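Local coordinates for endoglucanase (Fervidobacterium pennivorans DSM 9078, PDB 6KDD), which probably hydrolyses beta-glucosidic linkages, as a glycoside hydrolase of family 5, the cellulase A family, at residues 45-50 with 58-63; 90-95 with 131-136; 177-182 with 188-193. All coordinates share one frame; numbering follows the deposited sequence.

The three contacts follow one another along the chain; none nests in another and none crosses. Contact 1 closes first, bringing strand 57-60 back along helix 45-53. The chain then runs into helix 78-93, whose C-terminal end opens contact 2. That contact closes a longer loop, which takes in strand 97-101 and helix 112-129 and ends just before strand 137-140. Contacts 1 and 2 touch directly: Phe47 packs on Arg90, Ala91 and Asn94. Contact 3 closes a short loop after strand 174-177, on the opposite side of the chain's centre from contact 1. Contact 1 ties helix to barrel strand, contact 2 helix end to loop, and contact 3 a strand end to the following loop.

Contact 1 of 3, residues 45-50 with 58-63; sequences EYFEII and VRIPIR
Phe47 sets the CD1 and CE1 atoms of its ring against the two methyls of Val58. Its CE1 is 4.1 Å from CG2 of Val58, and its CD1 is 4.2 Å from CG1 of the same residue. The two side chains cross at about a right angle, and CG2 meets the ring obliquely. Ile60 comes to the ring from another direction. Its CD1 lies at the ring edge, near the ring plane, 4.2 Å from Phe47 CE1. CE1 therefore touches two strand residues at once.

A turn later on the helix, Ile50 packs on CG1 of Val58. Its CG2 is 3.8 Å from Val58 CG1, the closest approach between the segments, and its CD1 is 4.1 Å from that same methyl. The first torsion of Val58 (chi1 -77°) puts CG1 anti to the carbonyl carbon. CG1 reaches Ile50 and also touches Phe47 CD1, while CG2 meets Phe47 CE1. Val58 is thus shared between two helix residues.

No hydrogen bond spans the gap; the contact is wholly apolar and buried. The axes of helix 45-50 and strand 58-60 approach to 11.6 Å, and their directions differ by 148°. The layer extends past these residues: Phe47 also meets Val87 of helix 78-93, and Val58 and Ile60 both meet Val98 of the next strand. Arg59, between them on the strand, salt-bridges Glu140 and Glu260. Helix 45-53 links strands 22-25 and 57-60 as a beta-alpha-beta unit, the building block of the TIM barrel seen in this family.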
loop_
_atom_site.group_PDB
_atom_site.type_symbol
_atom_site.label_atom_id
_atom_site.label_comp_id
_atom_site.label_asym_id
_atom_site.label_seq_id
_atom_site.Cartn_x
_atom_site.Cartn_y
_atom_site.Cartn_z
ATOM N N GLU A 45 1.470 20.688 -1.708
ATOM C CA GLU A 45 2.303 20.965 -0.548
ATOM C C GLU A 45 2.506 19.731 0.319
ATOM O O GLU A 45 3.472 19.677 1.060
ATOM C CB GLU A 45 1.685 22.058 0.327
ATOM C CG GLU A 45 2.354 23.409 0.134
ATOM C CD GLU A 45 1.959 24.483 1.145
ATOM O OE1 GLU A 45 1.389 24.121 2.203
ATOM O OE2 GLU A 45 2.227 25.689 0.879
ATOM N N TYR A 46 1.615 18.722 0.219
ATOM C CA TYR A 46 1.794 17.578 1.088
ATOM C C TYR A 46 3.129 16.887 0.824
ATOM O O TYR A 46 3.677 16.278 1.723
ATOM C CB TYR A 46 0.666 16.569 0.880
ATOM C CG TYR A 46 -0.708 17.062 1.304
ATOM C CD1 TYR A 46 -0.869 18.184 2.098
ATOM C CD2 TYR A 46 -1.845 16.345 0.959
ATOM C CE1 TYR A 46 -2.125 18.625 2.503
ATOM C CE2 TYR A 46 -3.115 16.770 1.349
ATOM C CZ TYR A 46 -3.255 17.911 2.123
ATOM O OH TYR A 46 -4.502 18.295 2.505
ATOM N N PHE A 47 3.568 16.829 -0.436
ATOM C CA PHE A 47 4.788 16.090 -0.729
ATOM C C PHE A 47 5.984 16.799 -0.085
ATOM O O PHE A 47 6.890 16.145 0.424
ATOM C CB PHE A 47 4.926 15.797 -2.224
ATOM C CG PHE A 47 3.778 14.959 -2.756
ATOM C CD1 PHE A 47 3.559 13.684 -2.260
ATOM C CD2 PHE A 47 2.903 15.465 -3.703
ATOM C CE1 PHE A 47 2.461 12.926 -2.668
ATOM C CE2 PHE A 47 1.795 14.713 -4.112
ATOM C CZ PHE A 47 1.586 13.441 -3.607
ATOM N N GLU A 48 5.979 18.131 -0.078
ATOM C CA GLU A 48 7.094 18.843 0.564
ATOM C C GLU A 48 7.090 18.570 2.073
ATOM O O GLU A 48 8.145 18.361 2.674
ATOM C CB GLU A 48 6.897 20.349 0.367
ATOM C CG GLU A 48 8.193 21.117 0.456
ATOM C CD GLU A 48 8.009 22.632 0.475
ATOM O OE1 GLU A 48 6.865 23.114 0.228
ATOM O OE2 GLU A 48 9.015 23.333 0.744
ATOM N N ILE A 49 5.890 18.661 2.667
ATOM C CA ILE A 49 5.655 18.396 4.084
ATOM C C ILE A 49 6.179 17.016 4.485
ATOM O O ILE A 49 6.846 16.889 5.508
ATOM C CB ILE A 49 4.173 18.645 4.433
ATOM C CG1 ILE A 49 3.845 20.150 4.413
ATOM C CG2 ILE A 49 3.816 18.022 5.768
ATOM C CD1 ILE A 49 2.398 20.489 4.331
ATOM N N ILE A 50 5.865 15.964 3.690
ATOM C CA ILE A 50 6.192 14.573 3.966
ATOM C C ILE A 50 7.706 14.390 3.828
ATOM O O ILE A 50 8.347 13.699 4.622
ATOM C CB ILE A 50 5.377 13.712 2.942
ATOM C CG1 ILE A 50 3.906 13.670 3.385
ATOM C CG2 ILE A 50 5.970 12.317 2.690
ATOM C CD1 ILE A 50 2.915 13.119 2.335
ATOM N N VAL A 58 6.194 7.629 -0.862
ATOM C CA VAL A 58 4.743 7.710 -0.713
ATOM C C VAL A 58 4.094 6.622 -1.549
ATOM O O VAL A 58 4.546 6.269 -2.649
ATOM C CB VAL A 58 4.212 9.089 -1.173
ATOM C CG1 VAL A 58 4.468 10.204 -0.147
ATOM C CG2 VAL A 58 4.672 9.461 -2.585
ATOM N N ARG A 59 2.987 6.102 -1.021
ATOM C CA ARG A 59 2.228 5.111 -1.760
ATOM C C ARG A 59 0.870 5.742 -2.048
ATOM O O ARG A 59 0.260 6.383 -1.178
ATOM C CB ARG A 59 2.030 3.830 -0.930
ATOM C CG ARG A 59 1.099 2.825 -1.616
ATOM C CD ARG A 59 1.148 1.476 -0.902
ATOM N NE ARG A 59 0.273 0.427 -1.469
ATOM C CZ ARG A 59 -0.921 0.034 -1.020
ATOM N NH1 ARG A 59 -1.514 0.679 -0.029
ATOM N NH2 ARG A 59 -1.540 -1.015 -1.586
ATOM N N ILE A 60 0.447 5.641 -3.304
ATOM C CA ILE A 60 -0.714 6.390 -3.778
ATOM C C ILE A 60 -1.760 5.393 -4.250
ATOM O O ILE A 60 -1.694 4.905 -5.373
ATOM C CB ILE A 60 -0.364 7.364 -4.921
ATOM C CG1 ILE A 60 0.852 8.253 -4.605
ATOM C CG2 ILE A 60 -1.600 8.224 -5.311
ATOM C CD1 ILE A 60 0.545 9.261 -3.532
ATOM N N PRO A 61 -2.750 5.063 -3.410
ATOM C CA PRO A 61 -3.882 4.252 -3.850
ATOM C C PRO A 61 -4.720 4.955 -4.902
ATOM O O PRO A 61 -5.073 6.142 -4.758
ATOM C CB PRO A 61 -4.750 4.141 -2.592
ATOM C CG PRO A 61 -3.721 4.331 -1.442
ATOM C CD PRO A 61 -2.773 5.387 -1.982
ATOM N N ILE A 62 -5.107 4.195 -5.950
ATOM C CA ILE A 62 -5.803 4.820 -7.066
ATOM C C ILE A 62 -6.831 3.817 -7.614
ATOM O O ILE A 62 -6.451 2.724 -8.053
ATOM C CB ILE A 62 -4.795 5.167 -8.191
ATOM C CG1 ILE A 62 -3.729 6.193 -7.782
ATOM C CG2 ILE A 62 -5.517 5.678 -9.435
ATOM C CD1 ILE A 62 -2.674 6.314 -8.887
ATOM N N ARG A 63 -8.066 4.306 -7.699
ATOM C CA ARG A 63 -9.218 3.545 -8.188
ATOM C C ARG A 63 -9.401 3.834 -9.682
ATOM O O ARG A 63 -10.344 4.509 -10.094
ATOM C CB ARG A 63 -10.480 3.918 -7.412
ATOM C CG ARG A 63 -11.607 2.917 -7.666
ATOM C CD ARG A 63 -12.903 3.460 -7.160
ATOM N NE ARG A 63 -12.929 3.419 -5.695
ATOM C CZ ARG A 63 -13.974 3.063 -4.956
ATOM N NH1 ARG A 63 -15.085 2.654 -5.552
ATOM N NH2 ARG A 63 -13.905 3.124 -3.633
#

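Contact 2 of 3, residues 90-95 with 131-136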
loop_
_atom_site.group_PDB
_atom_site.type_symbol
_atom_site.label_atom_id
_atom_site.label_comp_id
_atom_site.label_asym_id
_atom_site.label_seq_id
_atom_site.Cartn_x
_atom_site.Cartn_y
_atom_site.Cartn_z
ATOM N N ARG A 90 4.587 15.821 -8.734
ATOM C CA ARG A 90 4.910 16.585 -7.538
ATOM C C ARG A 90 5.704 15.764 -6.518
ATOM O O ARG A 90 6.610 16.310 -5.856
ATOM C CB ARG A 90 3.658 17.202 -6.890
ATOM C CG ARG A 90 2.984 18.266 -7.737
ATOM C CD ARG A 90 3.753 19.586 -7.673
ATOM N NE ARG A 90 3.124 20.776 -8.248
ATOM C CZ ARG A 90 3.704 21.634 -9.096
ATOM N NH1 ARG A 90 4.950 21.442 -9.515
ATOM N NH2 ARG A 90 3.019 22.667 -9.557
ATOM N N ALA A 91 5.342 14.486 -6.346
ATOM C CA ALA A 91 6.058 13.628 -5.417
ATOM C C ALA A 91 7.506 13.399 -5.879
ATOM O O ALA A 91 8.439 13.477 -5.083
ATOM C CB ALA A 91 5.314 12.316 -5.251
ATOM N N LEU A 92 7.693 13.071 -7.160
ATOM C CA LEU A 92 9.028 12.863 -7.711
ATOM C C LEU A 92 9.898 14.126 -7.635
ATOM O O LEU A 92 11.095 14.044 -7.392
ATOM C CB LEU A 92 8.888 12.335 -9.143
ATOM C CG LEU A 92 8.415 10.886 -9.269
ATOM C CD1 LEU A 92 8.191 10.543 -10.748
ATOM C CD2 LEU A 92 9.395 9.891 -8.623
ATOM N N GLU A 93 9.306 15.312 -7.815
ATOM C CA GLU A 93 10.014 16.571 -7.711
ATOM C C GLU A 93 10.392 16.868 -6.267
ATOM O O GLU A 93 11.260 17.687 -6.037
ATOM C CB GLU A 93 9.151 17.769 -8.120
ATOM C CG GLU A 93 8.791 17.743 -9.584
ATOM C CD GLU A 93 7.617 18.669 -9.928
ATOM O OE1 GLU A 93 7.302 18.764 -11.124
ATOM O OE2 GLU A 93 7.010 19.317 -8.993
ATOM N N ASN A 94 9.781 16.174 -5.305
ATOM C CA ASN A 94 10.205 16.304 -3.927
ATOM C C ASN A 94 11.203 15.212 -3.560
ATOM O O ASN A 94 11.446 15.019 -2.379
ATOM C CB ASN A 94 8.996 16.338 -2.984
ATOM C CG ASN A 94 8.347 17.704 -3.006
ATOM O OD1 ASN A 94 8.768 18.616 -2.291
ATOM N ND2 ASN A 94 7.290 17.839 -3.791
ATOM N N ASN A 95 11.737 14.495 -4.562
ATOM C CA ASN A 95 12.699 13.416 -4.408
ATOM C C ASN A 95 12.148 12.314 -3.506
ATOM O O ASN A 95 12.910 11.714 -2.754
ATOM C CB ASN A 95 14.058 13.904 -3.864
ATOM C CG ASN A 95 14.682 14.954 -4.773
ATOM O OD1 ASN A 95 14.794 14.757 -5.974
ATOM N ND2 ASN A 95 15.038 16.102 -4.219
ATOM N N LYS A 131 6.094 4.968 -19.032
ATOM C CA LYS A 131 7.200 4.063 -19.301
ATOM C C LYS A 131 8.532 4.797 -19.168
ATOM O O LYS A 131 9.528 4.209 -18.754
ATOM C CB LYS A 131 7.022 3.387 -20.666
ATOM C CG LYS A 131 7.035 4.320 -21.866
ATOM C CD LYS A 131 6.967 3.574 -23.213
ATOM C CE LYS A 131 8.283 3.598 -23.962
ATOM N NZ LYS A 131 9.120 2.417 -23.647
ATOM N N ASP A 132 8.531 6.096 -19.482
ATOM C CA ASP A 132 9.771 6.861 -19.587
ATOM C C ASP A 132 10.127 7.509 -18.247
ATOM O O ASP A 132 11.145 8.189 -18.140
ATOM C CB ASP A 132 9.708 7.828 -20.782
ATOM C CG ASP A 132 9.785 7.053 -22.094
ATOM O OD1 ASP A 132 10.702 6.243 -22.196
ATOM O OD2 ASP A 132 8.857 7.171 -22.938
ATOM N N TYR A 133 9.333 7.225 -17.199
ATOM C CA TYR A 133 9.543 7.809 -15.883
ATOM C C TYR A 133 10.788 7.252 -15.206
ATOM O O TYR A 133 11.164 6.111 -15.443
ATOM C CB TYR A 133 8.287 7.620 -15.015
ATOM C CG TYR A 133 7.400 8.832 -15.116
ATOM C CD1 TYR A 133 7.007 9.313 -16.364
ATOM C CD2 TYR A 133 7.063 9.581 -14.002
ATOM C CE1 TYR A 133 6.272 10.482 -16.513
ATOM C CE2 TYR A 133 6.318 10.750 -14.134
ATOM C CZ TYR A 133 5.889 11.177 -15.386
ATOM O OH TYR A 133 5.152 12.318 -15.538
ATOM N N PRO A 134 11.398 8.005 -14.271
ATOM C CA PRO A 134 12.575 7.548 -13.518
ATOM C C PRO A 134 12.316 6.256 -12.735
ATOM O O PRO A 134 11.166 5.874 -12.524
ATOM C CB PRO A 134 12.957 8.705 -12.579
ATOM C CG PRO A 134 12.020 9.844 -12.902
ATOM C CD PRO A 134 10.960 9.340 -13.868
ATOM N N GLU A 135 13.392 5.576 -12.329
ATOM C CA GLU A 135 13.304 4.258 -11.707
ATOM C C GLU A 135 12.650 4.304 -10.311
ATOM O O GLU A 135 12.300 3.266 -9.738
ATOM C CB GLU A 135 14.688 3.592 -11.638
ATOM C CG GLU A 135 15.685 4.243 -10.699
ATOM C CD GLU A 135 16.986 3.441 -10.603
ATOM O OE1 GLU A 135 17.809 3.736 -9.708
ATOM O OE2 GLU A 135 17.169 2.494 -11.419
ATOM N N ASN A 136 12.530 5.485 -9.720
ATOM C CA ASN A 136 11.968 5.570 -8.375
ATOM C C ASN A 136 10.435 5.745 -8.395
ATOM O O ASN A 136 9.862 6.136 -7.367
ATOM C CB ASN A 136 12.700 6.626 -7.531
ATOM C CG ASN A 136 12.664 8.010 -8.149
ATOM O OD1 ASN A 136 12.544 8.148 -9.354
ATOM N ND2 ASN A 136 12.716 9.030 -7.318
HETATM O O HOH W 1 12.595 11.839 -7.705
#
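Leu92 packs on Tyr133, Pro134 and Asn136, joining the end of helix 78-93 to the loop that leads into strand 137-140 of the TIM barrel. Its CB is directed at that loop. CG stands anti to the carbonyl carbon (chi1 -73°), and the two methyls beyond it divide the work. CD1 comes up to the edge of the Tyr133 ring, near its plane, 3.6 Å from CD2 and 3.9 Å from CE2 of the tyrosine. The same methyl lies 4.3 Å from Pro134 CD. CD2 turns to the Asn136 amide, 3.7 Å from its ND2 and as far from its OD1. Leu92 also rests on Val98 of strand 97-101. Cutting Leu92 back to an alanine would remove both methyls and is likely to open a gap between helix and loop, with the Tyr133 edge and the Asn136 amide losing this apolar contact.

The polar end of Tyr133 is held from helix 78-93 as well: its OH bonds to Asp89 and Lys85. The helix ends in a Schellman motif, with Asn95 as the positive-phi C-prime residue. Within this last turn, Asn94 ND2 donates to Arg90 O at 2.7 Å, the donor tilted 31° from the carbonyl plane. Arg90 NH1 forms a salt bridge to Glu93 OE2, using the syn lone pair of that oxygen; OE2 lies in the guanidinium plane. Arg90 NE has a second charged partner in Asp44. One water joins the two segments: it donates to Leu92 O at 2.7 Å and accepts from Asn136 ND2 at 2.8 Å.

Contact 3 of 3, residues 177-182 with 188-193; sequences DAPNWA and RSLKLV
Leu190 and Pro179 make the apolar part of this contact. Leu190 CD1 is 3.9 Å from Pro179 CD, and the two side chains meet at a slant. The other methyl, CD2, reaches the backbone, 4.3 Å from Ala178 CA. Leu190 extends with CG roughly opposite its own backbone N (chi1 -159°), which carries both methyls to residues 177-179. The nearest CA atoms of the two segments, those of Ala178 and Leu190, are 6.3 Å apart.

Two further contacts set carbon against oxygen, by packing alone. Leu190 CD1 sits 3.8 Å from Asp177 O. Pro179 CG lies 3.6 Å from Ser189 OG, at the more exposed border of the patch. No hydrogen bond joins the segments. The polar groups find partners around them: Asp177 O accepts from Trp154 NE1, Asp177 OD2 from Glu144 N, and Ser189 OG makes a weak bond to Ala186 O.

Asp177 ends strand 174-177 of the TIM barrel, and the chain then doubles back to bring 188-193 alongside. Helix 151-168 flanks the contact: Pro179 and Ser189 both touch Ala151, while Asn155 binds Ser189 O and Lys191 N. Leu190 also rests on Val200 of strand 198-204, so it touches both the end of strand 174-177 and the next strand of the barrel.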
loop_
_atom_site.group_PDB
_atom_site.type_symbol
_atom_site.label_atom_id
_atom_site.label_comp_id
_atom_site.label_asym_id
_atom_site.label_seq_id
_atom_site.Cartn_x
_atom_site.Cartn_y
_atom_site.Cartn_z
ATOM N N ASP A 177 1.235 -8.029 -4.164
ATOM C CA ASP A 177 0.652 -8.132 -2.838
ATOM C C ASP A 177 0.372 -9.619 -2.563
ATOM O O ASP A 177 -0.020 -10.330 -3.464
ATOM C CB ASP A 177 -0.707 -7.424 -2.795
ATOM C CG ASP A 177 -0.634 -5.894 -2.662
ATOM O OD1 ASP A 177 0.289 -5.264 -3.251
ATOM O OD2 ASP A 177 -1.501 -5.339 -1.992
ATOM N N ALA A 178 0.504 -10.038 -1.307
ATOM C CA ALA A 178 -0.104 -11.280 -0.838
ATOM C C ALA A 178 -1.624 -11.253 -1.006
ATOM O O ALA A 178 -2.240 -10.191 -0.988
ATOM C CB ALA A 178 0.358 -11.592 0.569
ATOM N N PRO A 179 -2.307 -12.421 -1.224
ATOM C CA PRO A 179 -3.770 -12.451 -1.310
ATOM C C PRO A 179 -4.359 -12.434 0.116
ATOM O O PRO A 179 -3.631 -12.148 1.074
ATOM C CB PRO A 179 -4.003 -13.779 -2.060
ATOM C CG PRO A 179 -2.887 -14.654 -1.572
ATOM C CD PRO A 179 -1.684 -13.746 -1.452
ATOM N N ASN A 180 -5.665 -12.657 0.240
ATOM C CA ASN A 180 -6.372 -12.618 1.533
ATOM C C ASN A 180 -6.148 -11.278 2.241
ATOM O O ASN A 180 -5.779 -11.238 3.421
ATOM C CB ASN A 180 -6.050 -13.812 2.434
ATOM C CG ASN A 180 -6.824 -13.856 3.748
ATOM O OD1 ASN A 180 -6.301 -14.283 4.786
ATOM N ND2 ASN A 180 -8.088 -13.461 3.730
ATOM N N TRP A 181 -6.432 -10.184 1.515
ATOM C CA TRP A 181 -6.295 -8.804 1.995
ATOM C C TRP A 181 -4.841 -8.474 2.319
ATOM O O TRP A 181 -4.617 -7.638 3.189
ATOM C CB TRP A 181 -7.163 -8.512 3.231
ATOM C CG TRP A 181 -8.614 -8.846 3.092
ATOM C CD1 TRP A 181 -9.229 -9.923 3.661
ATOM C CD2 TRP A 181 -9.636 -8.132 2.372
ATOM N NE1 TRP A 181 -10.559 -9.930 3.348
ATOM C CE2 TRP A 181 -10.834 -8.864 2.526
ATOM C CE3 TRP A 181 -9.661 -6.998 1.558
ATOM C CZ2 TRP A 181 -12.048 -8.435 1.999
ATOM C CZ3 TRP A 181 -10.853 -6.593 1.002
ATOM C CH2 TRP A 181 -12.032 -7.302 1.218
ATOM N N ALA A 182 -3.874 -9.125 1.652
ATOM C CA ALA A 182 -2.445 -9.036 1.971
ATOM C C ALA A 182 -2.122 -9.320 3.446
ATOM O O ALA A 182 -1.250 -8.688 4.027
ATOM C CB ALA A 182 -1.845 -7.697 1.508
ATOM N N ARG A 188 2.903 -17.164 2.256
ATOM C CA ARG A 188 3.242 -18.541 1.915
ATOM C C ARG A 188 2.352 -19.067 0.789
ATOM O O ARG A 188 2.744 -19.991 0.078
ATOM C CB ARG A 188 3.156 -19.460 3.138
ATOM C CG ARG A 188 4.160 -19.139 4.232
ATOM C CD ARG A 188 5.044 -20.308 4.626
ATOM N NE ARG A 188 6.007 -19.717 5.540
ATOM C CZ ARG A 188 6.203 -20.081 6.801
ATOM N NH1 ARG A 188 5.528 -21.095 7.321
ATOM N NH2 ARG A 188 7.094 -19.429 7.530
ATOM N N SER A 189 1.177 -18.464 0.565
ATOM C CA SER A 189 0.326 -18.990 -0.495
ATOM C C SER A 189 0.540 -18.285 -1.849
ATOM O O SER A 189 -0.202 -18.483 -2.821
ATOM C CB SER A 189 -1.107 -19.090 -0.048
ATOM O OG SER A 189 -1.846 -17.977 -0.484
ATOM N N LEU A 190 1.624 -17.516 -1.958
ATOM C CA LEU A 190 1.906 -16.780 -3.186
ATOM C C LEU A 190 2.866 -17.599 -4.054
ATOM O O LEU A 190 3.901 -18.037 -3.575
ATOM C CB LEU A 190 2.538 -15.466 -2.718
ATOM C CG LEU A 190 2.526 -14.252 -3.635
ATOM C CD1 LEU A 190 1.142 -13.883 -4.134
ATOM C CD2 LEU A 190 3.188 -13.096 -2.896
ATOM N N LYS A 191 2.520 -17.815 -5.328
ATOM C CA LYS A 191 3.450 -18.407 -6.284
ATOM C C LYS A 191 4.259 -17.336 -7.027
ATOM O O LYS A 191 3.740 -16.656 -7.900
ATOM C CB LYS A 191 2.684 -19.293 -7.272
ATOM C CG LYS A 191 3.537 -20.342 -7.975
ATOM C CD LYS A 191 2.778 -21.167 -8.995
ATOM C CE LYS A 191 1.613 -21.934 -8.401
ATOM N NZ LYS A 191 0.492 -22.051 -9.366
ATOM N N LEU A 192 5.552 -17.214 -6.705
ATOM C CA LEU A 192 6.417 -16.195 -7.283
ATOM C C LEU A 192 6.839 -16.568 -8.704
ATOM O O LEU A 192 7.208 -17.704 -8.971
ATOM C CB LEU A 192 7.659 -16.019 -6.400
ATOM C CG LEU A 192 7.401 -15.440 -5.010
ATOM C CD1 LEU A 192 8.685 -15.416 -4.190
ATOM C CD2 LEU A 192 6.811 -14.042 -5.098
ATOM N N VAL A 193 6.828 -15.584 -9.611
ATOM C CA VAL A 193 7.344 -15.754 -10.963
ATOM C C VAL A 193 8.857 -15.550 -10.922
ATOM O O VAL A 193 9.415 -15.106 -9.915
ATOM C CB VAL A 193 6.682 -14.764 -11.945
ATOM C CG1 VAL A 193 5.196 -14.999 -12.101
ATOM C CG2 VAL A 193 6.937 -13.327 -11.538
#